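Side-chain contacts in putative peptidase (Chlamydophila abortus, PDB 3CE2), which probably acts as a zinc-dependent oligopeptidase of the M3B family, cleaving a variety of small bioactive peptides: residues A[30-33]-A[34-37]; A[440-443]-A[444-448]; A[494-497]-A[498-502]; A[583-586]-A[587-590]. All blocks are in the same frame, centred on the assembly; numbering follows the deposited sequence.

The four contacts are local ones, following one another along the chain but lying well apart in the fold. Contacts 1 and 3 fall on opposite sides of the chain's centre, with their centres about 58 Å apart. Contact 2 lies close to the HExxH zinc centre: the side chain of Leu440 is about 8 Å from that of His402, a zinc ligand. Contact 3 adjoins a different part of the surface, where the side chain of Glu494 is about 4 Å from a bound zinc ion. Contact 4 lies about 17 Å from contact 2 between nearest atoms. Contacts 1 and 4, each leading into a helix, are remote from the annotated metal sites.

Contact 1. Residues A[30-33]-A[34-37]; sequences YLNR and KAWK
Arg33 O accepts from Lys37 N at 2.7 Å, the shortest hydrogen bond between 30-33 and 34-37. One residue earlier, Asn32 O takes Trp36 N at 3.2 Å. The Asn32 side chain adds a third bond: OD1 receives Ala35 N at 3.1 Å, with an N-H...O angle of 168°. A chi1 of 46° sets the Asn32 carboxamide between its own backbone N and carbonyl carbon, from where OD1 turns back over the first turn. Asn32 is therefore the N-cap of helix 33-42, occupying an amide that has no earlier helical carbonyl to use. Before the cap, Tyr30 folds back on the helix. Trp36 CA stands over one face of the phenol ring, 3.9 Å from its centroid, a CH-pi contact, while the indole points its edge at the same ring in a T-shaped pair with planes at 82°. Trp36 CD1 approaches Tyr30 CE2 to 3.7 Å. The indole NE1 bonds to Leu86 O on helix 66-96, and Tyr30 OH to Asp39. On another flank Arg33 and Lys37 run side by side, with Lys37 CB over a face of the guanidinium and Lys37 CD 3.7 Å from Arg33 NH2; Arg33 NE forms a salt bridge with Asp106.

Contact 2. Residues A[440-443]-A[444-448]; sequences LMDS and MLKES
Asp442 and Lys446, one helical turn apart, form the ionic part of this contact: Lys446 NZ reaches Asp442 OD2 at 3.4 Å, a salt bridge whose hydrogen bond is weak. The lysine chain runs extended until its last torsion, where a bend (chi4 46°) tips NZ toward the carboxylate. Asp442 OD1 has a second cationic partner in Lys602 of helix 590-607, so two lysines share this buried acid and would be expected to favour its ionised form. Among apolar groups, Leu440 and Met444 lie alongside each other and point the same way, Leu440 CD1 resting 4.1 Å from Met444 SD; both side chains also touch helix 394-416. The backbone bonds run from i+4 to i. Met444 N meets Leu440 O at 2.9 Å, Leu445 N meets Met441 O at 3.0 Å, and Lys446 N meets Asp442 O at 3.3 Å, whereas Glu447 N to Ser443 O is weak as the helix nears its end. Outside the segments, Ser443 OG bonds to Ser340 O. Helix 431-447 directly follows Glu430, which with His402 and His406 of helix 394-416 completes the zinc site of an HExxH metallopeptidase.

Contact 3. Residues A[494-497]-A[498-502]; sequences EEYL and SSTYK
Three donors converge on Tyr496 O. Thr500 N arrives almost in line with the carbonyl at 3.0 Å. Ser499 N and Thr500 OG1 come in above the carbonyl plane instead, by 61° and 50° respectively, so neither uses a lone-pair direction. The other backbone bonds include Ser498 N to Glu494 O and Tyr501 N to Leu497 O, both at 3.0 Å.

Two further hydroxyls work within the same turn of helix 494-509. Ser499 OG donates to Glu495 O at 3.1 Å, held beside its own backbone N by chi1 of -72°. Ser498 OG gives its proton to Glu494 OE1 at 3.2 Å, meeting the carboxylate on the syn side and somewhat out of its plane; the bend in the glutamate chain at chi2 carries OE1 forward along the helix, toward Ser498.

Between the two segments, the ring that is met is that of Tyr496, over one face of which Thr500 OG1 sits, offset toward the rim and 3.4 Å from Tyr496 CE2. The same hydroxyl thus bonds to the Tyr496 carbonyl and covers part of the Tyr496 ring. Leu497 packs on Phe478 of helix 451-487, and the Tyr501 ring meets that phenylalanine edge-to-face.

Because Ser498 OG also hydrogen-bonds Trp523 NE1, the serine joins the indole N-H to the glutamate in one short chain of bonds. With a bound zinc ion about 4 Å from the Glu494 side chain, the local field would probably favour the ionised carboxylate, a form suited to accept from Ser498 OG.

Contact 4. Residues A[583-586]-A[587-590]; sequences GLDM and GTVE
Asp585 turns both its main chain and its side chain onto the two residues that follow Met586, giving two superposed turns. Its carboxylate OD1 accepts Gly587 N at 2.8 Å, approached from the anti side and out of the carboxylate plane, with a bent N-H...O angle of 130°: an Asx turn. This is reached with CG opposite the backbone N (chi1 -170°), which carries the carboxylate forward along the chain. Its carbonyl O takes Thr588 N, also at 2.8 Å, closing a type I beta turn from Asp585 to Thr588; the amide stands above the carbonyl plane, 48° out of it. Met586 and Gly587 thus occupy the corner. The whole arrangement bridges helix 575-581, which ends in a Schellman motif with Gly583 at C-prime, and helix 590-607. Thr588 prepares the second helix: its OG1 accepts Glu590 N at 3.3 Å, a weak capping bond in the form of an ST turn. That hydroxyl, set between the backbone N and carbonyl carbon of Thr588, also lies 3.0 Å from Asp585 O. The threonine methyl meets the aspartate side chain, with Thr588 CG2 3.7 Å from Asp585 CG, the two side chains crossing at about a right angle. Behind the turn, Met586 curls back onto Leu576 and Leu579 of the preceding helix, while Leu584 packs on helix 536-553.

Contact 1. Residues A[30-33]-A[34-37]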
loop_
_atom_site.group_PDB
_atom_site.type_symbol
_atom_site.label_atom_id
_atom_site.label_comp_id
_atom_site.label_asym_id
_atom_site.label_seq_id
_atom_site.Cartn_x
_atom_site.Cartn_y
_atom_site.Cartn_z
ATOM N N TYR A 30 -27.779 4.873 -5.061
ATOM C CA TYR A 30 -29.158 4.486 -4.914
ATOM C C TYR A 30 -29.907 5.530 -4.131
ATOM O O TYR A 30 -29.428 6.017 -3.104
ATOM C CB TYR A 30 -29.253 3.148 -4.221
ATOM C CG TYR A 30 -28.687 2.033 -5.058
ATOM C CD1 TYR A 30 -29.442 1.449 -6.069
ATOM C CD2 TYR A 30 -27.394 1.583 -4.852
ATOM C CE1 TYR A 30 -28.919 0.433 -6.844
ATOM C CE2 TYR A 30 -26.859 0.574 -5.611
ATOM C CZ TYR A 30 -27.615 0.001 -6.609
ATOM O OH TYR A 30 -27.072 -1.012 -7.364
ATOM N N LEU A 31 -31.089 5.878 -4.626
ATOM C CA LEU A 31 -31.971 6.810 -3.927
ATOM C C LEU A 31 -32.095 6.491 -2.437
ATOM O O LEU A 31 -31.984 7.379 -1.596
ATOM C CB LEU A 31 -33.361 6.832 -4.584
ATOM C CG LEU A 31 -33.439 7.639 -5.886
ATOM C CD1 LEU A 31 -34.804 7.476 -6.569
ATOM C CD2 LEU A 31 -33.093 9.128 -5.620
ATOM N N ASN A 32 -32.309 5.217 -2.130
ATOM C CA ASN A 32 -32.525 4.759 -0.771
ATOM C C ASN A 32 -32.383 3.262 -0.754
ATOM O O ASN A 32 -32.320 2.620 -1.809
ATOM C CB ASN A 32 -33.945 5.093 -0.329
ATOM C CG ASN A 32 -34.974 4.728 -1.388
ATOM O OD1 ASN A 32 -35.067 3.570 -1.838
ATOM N ND2 ASN A 32 -35.738 5.722 -1.811
ATOM N N ARG A 33 -32.367 2.696 0.445
ATOM C CA ARG A 33 -32.143 1.276 0.561
ATOM C C ARG A 33 -33.149 0.471 -0.255
ATOM O O ARG A 33 -32.798 -0.567 -0.811
ATOM C CB ARG A 33 -32.150 0.822 2.015
ATOM C CG ARG A 33 -32.580 -0.634 2.112
ATOM C CD ARG A 33 -32.172 -1.265 3.392
ATOM N NE ARG A 33 -32.011 -2.714 3.270
ATOM C CZ ARG A 33 -32.988 -3.549 2.944
ATOM N NH1 ARG A 33 -34.195 -3.076 2.666
ATOM N NH2 ARG A 33 -32.750 -4.849 2.867
ATOM N N LYS A 34 -34.397 0.942 -0.333
ATOM C CA LYS A 34 -35.429 0.180 -1.052
ATOM C C LYS A 34 -34.962 -0.153 -2.469
ATOM O O LYS A 34 -35.002 -1.312 -2.875
ATOM C CB LYS A 34 -36.786 0.899 -1.067
ATOM C CG LYS A 34 -37.980 -0.083 -1.045
ATOM C CD LYS A 34 -39.321 0.546 -1.472
ATOM C CE LYS A 34 -39.452 0.603 -2.997
ATOM N NZ LYS A 34 -38.868 -0.617 -3.655
ATOM N N ALA A 35 -34.498 0.871 -3.188
ATOM C CA ALA A 35 -33.916 0.733 -4.538
ATOM C C ALA A 35 -32.699 -0.189 -4.586
ATOM O O ALA A 35 -32.600 -1.045 -5.468
ATOM C CB ALA A 35 -33.546 2.097 -5.090
ATOM N N TRP A 36 -31.775 0.011 -3.643
ATOM C CA TRP A 36 -30.634 -0.881 -3.450
ATOM C C TRP A 36 -31.100 -2.314 -3.330
ATOM O O TRP A 36 -30.560 -3.225 -3.964
ATOM C CB TRP A 36 -29.869 -0.528 -2.164
ATOM C CG TRP A 36 -28.707 -1.463 -1.952
ATOM C CD1 TRP A 36 -27.447 -1.307 -2.438
ATOM C CD2 TRP A 36 -28.707 -2.708 -1.242
ATOM N NE1 TRP A 36 -26.664 -2.368 -2.086
ATOM C CE2 TRP A 36 -27.407 -3.245 -1.346
ATOM C CE3 TRP A 36 -29.667 -3.416 -0.519
ATOM C CZ2 TRP A 36 -27.041 -4.458 -0.750
ATOM C CZ3 TRP A 36 -29.304 -4.633 0.059
ATOM C CH2 TRP A 36 -28.007 -5.136 -0.061
ATOM N N LYS A 37 -32.094 -2.511 -2.472
ATOM C CA LYS A 37 -32.640 -3.830 -2.224
ATOM C C LYS A 37 -33.321 -4.313 -3.490
ATOM O O LYS A 37 -33.156 -5.466 -3.891
ATOM C CB LYS A 37 -33.632 -3.772 -1.070
ATOM C CG LYS A 37 -34.322 -5.087 -0.797
ATOM C CD LYS A 37 -33.331 -6.218 -0.526
ATOM C CE LYS A 37 -34.039 -7.421 0.109
ATOM N NZ LYS A 37 -33.235 -8.658 -0.028
#

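Contact 2. Residues A[440-443]-A[444-448]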
loop_
_atom_site.group_PDB
_atom_site.type_symbol
_atom_site.label_atom_id
_atom_site.label_comp_id
_atom_site.label_asym_id
_atom_site.label_seq_id
_atom_site.Cartn_x
_atom_site.Cartn_y
_atom_site.Cartn_z
ATOM N N LEU A 440 2.022 18.883 0.778
ATOM C CA LEU A 440 1.468 19.650 1.893
ATOM C C LEU A 440 2.587 20.148 2.833
ATOM O O LEU A 440 2.695 21.343 3.098
ATOM C CB LEU A 440 0.453 18.801 2.640
ATOM C CG LEU A 440 0.005 19.268 4.018
ATOM C CD1 LEU A 440 -0.990 20.375 3.894
ATOM C CD2 LEU A 440 -0.603 18.119 4.813
ATOM N N MET A 441 3.418 19.232 3.327
ATOM C CA MET A 441 4.600 19.595 4.108
ATOM C C MET A 441 5.539 20.571 3.364
ATOM O O MET A 441 5.977 21.574 3.918
ATOM C CB MET A 441 5.366 18.346 4.550
ATOM C CG MET A 441 4.754 17.583 5.717
ATOM S SD MET A 441 5.582 15.971 5.905
ATOM C CE MET A 441 4.343 15.084 6.847
ATOM N N ASP A 442 5.842 20.297 2.113
ATOM C CA ASP A 442 6.639 21.236 1.348
ATOM C C ASP A 442 6.083 22.653 1.375
ATOM O O ASP A 442 6.814 23.610 1.625
ATOM C CB ASP A 442 6.762 20.797 -0.094
ATOM C CG ASP A 442 7.735 21.658 -0.861
ATOM O OD1 ASP A 442 8.941 21.498 -0.599
ATOM O OD2 ASP A 442 7.307 22.492 -1.700
ATOM N N SER A 443 4.793 22.790 1.099
ATOM C CA SER A 443 4.152 24.095 1.055
ATOM C C SER A 443 4.089 24.757 2.413
ATOM O O SER A 443 4.218 25.977 2.504
ATOM C CB SER A 443 2.739 23.989 0.499
ATOM O OG SER A 443 2.765 23.634 -0.867
ATOM N N MET A 444 3.881 23.959 3.464
ATOM C CA MET A 444 3.769 24.501 4.820
ATOM C C MET A 444 5.103 25.042 5.311
ATOM O O MET A 444 5.126 26.000 6.070
ATOM C CB MET A 444 3.211 23.474 5.812
ATOM C CG MET A 444 1.727 23.278 5.698
ATOM S SD MET A 444 1.077 22.161 6.954
ATOM C CE MET A 444 1.019 23.292 8.352
ATOM N N LEU A 445 6.203 24.426 4.891
ATOM C CA LEU A 445 7.533 24.939 5.207
ATOM C C LEU A 445 7.737 26.293 4.587
ATOM O O LEU A 445 8.069 27.246 5.269
ATOM C CB LEU A 445 8.598 24.053 4.610
ATOM C CG LEU A 445 8.909 22.793 5.366
ATOM C CD1 LEU A 445 10.142 22.182 4.721
ATOM C CD2 LEU A 445 9.140 23.159 6.829
ATOM N N LYS A 446 7.573 26.353 3.271
ATOM C CA LYS A 446 7.647 27.601 2.544
ATOM C C LYS A 446 6.833 28.675 3.247
ATOM O O LYS A 446 7.259 29.812 3.326
ATOM C CB LYS A 446 7.141 27.419 1.117
ATOM C CG LYS A 446 8.146 26.772 0.163
ATOM C CD LYS A 446 7.522 26.565 -1.234
ATOM C CE LYS A 446 8.565 26.167 -2.301
ATOM N NZ LYS A 446 9.517 25.089 -1.838
ATOM N N GLU A 447 5.664 28.325 3.767
ATOM C CA GLU A 447 4.759 29.347 4.276
ATOM C C GLU A 447 5.027 29.692 5.707
ATOM O O GLU A 447 4.464 30.642 6.226
ATOM C CB GLU A 447 3.297 28.918 4.148
ATOM C CG GLU A 447 2.758 28.955 2.717
ATOM C CD GLU A 447 3.081 30.256 1.986
ATOM O OE1 GLU A 447 2.749 31.339 2.520
ATOM O OE2 GLU A 447 3.661 30.193 0.874
ATOM N N SER A 448 5.883 28.914 6.351
ATOM C CA SER A 448 6.033 28.999 7.794
ATOM C C SER A 448 6.957 30.128 8.217
ATOM O O SER A 448 7.858 30.530 7.468
ATOM C CB SER A 448 6.565 27.677 8.333
ATOM O OG SER A 448 6.809 27.757 9.721
#

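Contact 3. Residues A[494-497]-A[498-502]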
loop_
_atom_site.group_PDB
_atom_site.type_symbol
_atom_site.label_atom_id
_atom_site.label_comp_id
_atom_site.label_asym_id
_atom_site.label_seq_id
_atom_site.Cartn_x
_atom_site.Cartn_y
_atom_site.Cartn_z
ATOM N N GLU A 494 19.073 -19.655 12.496
ATOM C CA GLU A 494 19.138 -18.385 13.173
ATOM C C GLU A 494 20.527 -17.771 13.007
ATOM O O GLU A 494 20.651 -16.560 12.926
ATOM C CB GLU A 494 18.752 -18.497 14.657
ATOM C CG GLU A 494 19.913 -18.600 15.656
ATOM C CD GLU A 494 20.552 -17.243 16.033
ATOM O OE1 GLU A 494 19.971 -16.154 15.751
ATOM O OE2 GLU A 494 21.656 -17.281 16.629
ATOM N N GLU A 495 21.571 -18.596 12.970
ATOM C CA GLU A 495 22.924 -18.051 12.897
ATOM C C GLU A 495 23.077 -17.322 11.566
ATOM O O GLU A 495 23.613 -16.215 11.497
ATOM C CB GLU A 495 23.994 -19.142 13.031
ATOM C CG GLU A 495 25.332 -18.603 13.579
ATOM C CD GLU A 495 26.566 -19.037 12.758
ATOM O OE1 GLU A 495 26.936 -20.236 12.800
ATOM O OE2 GLU A 495 27.181 -18.166 12.081
ATOM N N TYR A 496 22.568 -17.945 10.515
ATOM C CA TYR A 496 22.676 -17.392 9.197
ATOM C C TYR A 496 21.821 -16.127 9.059
ATOM O O TYR A 496 22.328 -15.063 8.684
ATOM C CB TYR A 496 22.264 -18.436 8.170
ATOM C CG TYR A 496 22.447 -17.950 6.768
ATOM C CD1 TYR A 496 23.697 -17.990 6.156
ATOM C CD2 TYR A 496 21.381 -17.418 6.056
ATOM C CE1 TYR A 496 23.876 -17.527 4.876
ATOM C CE2 TYR A 496 21.543 -16.956 4.778
ATOM C CZ TYR A 496 22.791 -17.013 4.192
ATOM O OH TYR A 496 22.942 -16.554 2.911
ATOM N N LEU A 497 20.532 -16.238 9.365
ATOM C CA LEU A 497 19.622 -15.093 9.286
ATOM C C LEU A 497 20.205 -13.903 10.024
ATOM O O LEU A 497 20.230 -12.775 9.529
ATOM C CB LEU A 497 18.255 -15.456 9.873
ATOM C CG LEU A 497 17.528 -16.483 9.003
ATOM C CD1 LEU A 497 16.283 -17.113 9.666
ATOM C CD2 LEU A 497 17.158 -15.807 7.719
ATOM N N SER A 498 20.709 -14.158 11.213
ATOM C CA SER A 498 21.199 -13.073 12.020
ATOM C C SER A 498 22.468 -12.428 11.499
ATOM O O SER A 498 22.729 -11.285 11.835
ATOM C CB SER A 498 21.357 -13.517 13.463
ATOM O OG SER A 498 20.109 -13.379 14.100
ATOM N N SER A 499 23.249 -13.144 10.692
ATOM C CA SER A 499 24.480 -12.577 10.114
ATOM C C SER A 499 24.146 -11.748 8.913
ATOM O O SER A 499 24.608 -10.630 8.765
ATOM C CB SER A 499 25.431 -13.670 9.647
ATOM O OG SER A 499 25.988 -14.311 10.766
ATOM N N THR A 500 23.351 -12.345 8.039
ATOM C CA THR A 500 22.828 -11.686 6.879
ATOM C C THR A 500 22.237 -10.336 7.281
ATOM O O THR A 500 22.515 -9.302 6.656
ATOM C CB THR A 500 21.737 -12.555 6.277
ATOM O OG1 THR A 500 22.303 -13.811 5.911
ATOM C CG2 THR A 500 21.150 -11.925 5.056
ATOM N N TYR A 501 21.419 -10.335 8.322
ATOM C CA TYR A 501 20.739 -9.110 8.685
ATOM C C TYR A 501 21.736 -8.128 9.300
ATOM O O TYR A 501 21.628 -6.903 9.124
ATOM C CB TYR A 501 19.560 -9.405 9.614
ATOM C CG TYR A 501 18.580 -8.291 9.727
ATOM C CD1 TYR A 501 17.505 -8.191 8.853
ATOM C CD2 TYR A 501 18.715 -7.333 10.705
ATOM C CE1 TYR A 501 16.597 -7.144 8.948
ATOM C CE2 TYR A 501 17.821 -6.281 10.807
ATOM C CZ TYR A 501 16.764 -6.188 9.925
ATOM O OH TYR A 501 15.858 -5.135 10.049
ATOM N N LYS A 502 22.717 -8.660 10.010
ATOM C CA LYS A 502 23.714 -7.791 10.637
ATOM C C LYS A 502 24.549 -7.024 9.602
ATOM O O LYS A 502 24.681 -5.806 9.693
ATOM C CB LYS A 502 24.630 -8.561 11.586
ATOM C CG LYS A 502 25.631 -7.641 12.247
ATOM C CD LYS A 502 26.235 -8.223 13.502
ATOM C CE LYS A 502 26.590 -7.065 14.460
ATOM N NZ LYS A 502 27.542 -7.428 15.562
#

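Contact 4. Residues A[583-586]-A[587-590]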
loop_
_atom_site.group_PDB
_atom_site.type_symbol
_atom_site.label_atom_id
_atom_site.label_comp_id
_atom_site.label_asym_id
_atom_site.label_seq_id
_atom_site.Cartn_x
_atom_site.Cartn_y
_atom_site.Cartn_z
ATOM N N GLY A 583 6.902 9.887 -18.129
ATOM C CA GLY A 583 8.248 10.469 -17.970
ATOM C C GLY A 583 9.115 9.886 -16.867
ATOM O O GLY A 583 10.207 10.384 -16.622
ATOM N N LEU A 584 8.631 8.848 -16.181
ATOM C CA LEU A 584 9.429 8.162 -15.170
ATOM C C LEU A 584 9.897 6.834 -15.710
ATOM O O LEU A 584 9.114 5.917 -15.848
ATOM C CB LEU A 584 8.619 7.918 -13.903
ATOM C CG LEU A 584 8.816 9.000 -12.850
ATOM C CD1 LEU A 584 8.547 10.370 -13.473
ATOM C CD2 LEU A 584 7.930 8.773 -11.645
ATOM N N ASP A 585 11.172 6.711 -16.021
ATOM C CA ASP A 585 11.646 5.438 -16.498
ATOM C C ASP A 585 12.378 4.685 -15.389
ATOM O O ASP A 585 13.581 4.889 -15.166
ATOM C CB ASP A 585 12.538 5.635 -17.716
ATOM C CG ASP A 585 12.875 4.328 -18.410
ATOM O OD1 ASP A 585 12.779 3.247 -17.776
ATOM O OD2 ASP A 585 13.252 4.397 -19.600
ATOM N N MET A 586 11.644 3.822 -14.691
ATOM C CA MET A 586 12.197 3.081 -13.564
ATOM C C MET A 586 13.248 2.107 -14.061
ATOM O O MET A 586 13.997 1.549 -13.278
ATOM C CB MET A 586 11.108 2.319 -12.811
ATOM C CG MET A 586 9.887 3.141 -12.436
ATOM S SD MET A 586 10.244 4.450 -11.241
ATOM C CE MET A 586 10.644 3.499 -9.765
ATOM N N GLY A 587 13.297 1.896 -15.370
ATOM C CA GLY A 587 14.352 1.079 -15.958
ATOM C C GLY A 587 15.682 1.823 -15.921
ATOM O O GLY A 587 16.739 1.254 -16.195
ATOM N N THR A 588 15.639 3.105 -15.580
ATOM C CA THR A 588 16.858 3.868 -15.467
ATOM C C THR A 588 16.991 4.426 -14.068
ATOM O O THR A 588 16.259 4.081 -13.156
ATOM C CB THR A 588 16.939 5.024 -16.494
ATOM O OG1 THR A 588 16.100 6.121 -16.099
ATOM C CG2 THR A 588 16.522 4.547 -17.855
ATOM N N VAL A 589 17.915 5.344 -13.934
ATOM C CA VAL A 589 18.392 5.795 -12.668
ATOM C C VAL A 589 17.775 7.165 -12.398
ATOM O O VAL A 589 17.848 7.686 -11.295
ATOM C CB VAL A 589 19.968 5.803 -12.778
ATOM C CG1 VAL A 589 20.613 7.131 -12.400
ATOM C CG2 VAL A 589 20.573 4.622 -12.034
ATOM N N GLU A 590 17.147 7.749 -13.411
ATOM C CA GLU A 590 16.657 9.122 -13.282
ATOM C C GLU A 590 15.632 9.323 -12.151
ATOM O O GLU A 590 15.789 10.216 -11.313
ATOM C CB GLU A 590 16.106 9.630 -14.617
ATOM C CG GLU A 590 17.167 9.737 -15.733
ATOM C CD GLU A 590 16.691 9.176 -17.087
ATOM O OE1 GLU A 590 15.617 9.580 -17.582
ATOM O OE2 GLU A 590 17.397 8.323 -17.668
#